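PDB 3MYV: SusD superfamily protein from Bacteroides vulgatus, which probably binds glycans at the outer membrane, as a SusD-family saccharide-binding protein of a gut Bacteroides. Local coordinates for residues M48-E52 against G413-P417. Residues are numbered along the deposited sequence; the frame is centred on the assembly and turned at random.
Sequences MQSSE and GYHLP. With EDO (1,2-ethanediol), chain D.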
# COMPACT_ATOMS: atom_id res chain seq x y z
N MSE A 48 -7.12 10.83 7.48
CA MSE A 48 -6.17 10.93 8.58
C MSE A 48 -5.37 12.20 8.47
O MSE A 48 -5.18 12.71 7.37
CB MSE A 48 -5.21 9.74 8.60
CG MSE A 48 -5.90 8.39 8.75
SE MSE A 48 -4.78 6.96 9.42
CE MSE A 48 -4.77 7.43 11.29
N GLN A 49 -4.93 12.71 9.62
CA GLN A 49 -4.13 13.90 9.66
C GLN A 49 -3.06 13.79 10.73
O GLN A 49 -3.14 12.96 11.66
CB GLN A 49 -5.03 15.13 9.91
CG GLN A 49 -5.68 15.12 11.30
CD GLN A 49 -6.25 16.46 11.66
OE1 GLN A 49 -7.36 16.81 11.28
NE2 GLN A 49 -5.49 17.22 12.44
N SER A 50 -2.05 14.63 10.61
CA SER A 50 -1.04 14.78 11.64
C SER A 50 -1.57 15.45 12.92
O SER A 50 -2.52 16.23 12.91
CB SER A 50 0.12 15.65 11.09
OG SER A 50 1.18 15.74 12.01
N SER A 51 -0.93 15.12 14.04
CA SER A 51 -1.05 15.91 15.24
C SER A 51 -0.01 17.04 15.11
O SER A 51 0.61 17.20 14.05
CB SER A 51 -0.73 15.06 16.46
OG SER A 51 0.60 14.60 16.39
N GLU A 52 0.27 17.72 16.22
CA GLU A 52 1.33 18.74 16.25
C GLU A 52 2.73 18.12 16.31
O GLU A 52 3.72 18.80 16.12
CB GLU A 52 1.14 19.71 17.43
CG GLU A 52 -0.16 20.50 17.40
CD GLU A 52 -0.40 21.30 18.67
OE1 GLU A 52 0.57 21.58 19.42
OE2 GLU A 52 -1.56 21.66 18.93
N GLY A 413 -12.79 21.02 10.47
CA GLY A 413 -12.58 20.04 11.52
C GLY A 413 -11.52 20.48 12.50
O GLY A 413 -11.56 21.60 13.02
N TYR A 414 -10.55 19.62 12.74
CA TYR A 414 -9.39 19.96 13.53
C TYR A 414 -8.09 19.83 12.72
O TYR A 414 -7.02 19.54 13.25
CB TYR A 414 -9.36 19.14 14.83
CG TYR A 414 -9.64 17.65 14.75
CD1 TYR A 414 -8.62 16.74 14.43
CD2 TYR A 414 -10.89 17.13 15.09
CE1 TYR A 414 -8.85 15.37 14.39
CE2 TYR A 414 -11.14 15.77 15.08
CZ TYR A 414 -10.11 14.88 14.72
OH TYR A 414 -10.36 13.53 14.72
N HIS A 415 -8.19 20.10 11.43
CA HIS A 415 -7.01 20.21 10.59
C HIS A 415 -6.05 21.27 11.12
O HIS A 415 -6.47 22.28 11.71
CB HIS A 415 -7.38 20.50 9.14
CG HIS A 415 -7.81 19.28 8.37
ND1 HIS A 415 -6.90 18.36 7.87
CD2 HIS A 415 -9.03 18.85 7.99
CE1 HIS A 415 -7.56 17.41 7.24
NE2 HIS A 415 -8.85 17.67 7.31
N LEU A 416 -4.76 21.05 10.89
CA LEU A 416 -3.75 22.01 11.31
C LEU A 416 -3.70 23.25 10.43
O LEU A 416 -4.10 23.21 9.26
CB LEU A 416 -2.37 21.36 11.28
CG LEU A 416 -2.16 20.06 12.07
CD1 LEU A 416 -0.69 19.67 12.05
CD2 LEU A 416 -2.66 20.23 13.50
N PRO A 417 -3.19 24.35 10.98
CA PRO A 417 -3.07 25.55 10.14
C PRO A 417 -2.18 25.29 8.91
O PRO A 417 -1.24 24.51 8.98
CB PRO A 417 -2.39 26.58 11.06
CG PRO A 417 -2.67 26.11 12.45
CD PRO A 417 -2.77 24.59 12.37
C1 EDO D . -1.55 20.00 22.07
O1 EDO D . -2.29 20.44 23.19
C2 EDO D . -0.09 20.10 22.48
O2 EDO D . 0.46 21.25 21.85
O HOH W 1 -10.16 17.12 11.05
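With CG of Q49 lodged between its backbone N and carbonyl carbon (chi1 66°) and the chain extended beyond it, the Q49 amide reaches Y414, whose own chi1 of 46° turns its ring beside that amide. The contact joins strand 48-50, paired antiparallel with 277-279, to residues 413-417 of the SusD fold, in the loop between strands 408-409 and 422-423. NE2 of Q49 uses both hydrogens: one goes to Y414 O at 2.9 Å, from above the carbonyl plane, and the other to O of neighbouring S50 at 3.2 Å. Both acceptors lie within 8° of the Q49 amide plane, so the two bonds should hold the amide's rotation about chi3. OE1 of Q49 accepts from a water that is itself held by Y414 N, and it stands over one face of the H415 ring. Q49 OE1 also lies 3.4 Å from Y414 CD1. Were Q49 replaced by alanine, Y414 O and S50 O would probably both lose this side-chain donor, and the water an acceptor. Outside the pair, Y414 OH bonds V279 O and W310 N, while Y61 OH holds H415 ND1. Further along, L416 lies where the strand gives way to loop, its CD1 3.4 Å from S51 O.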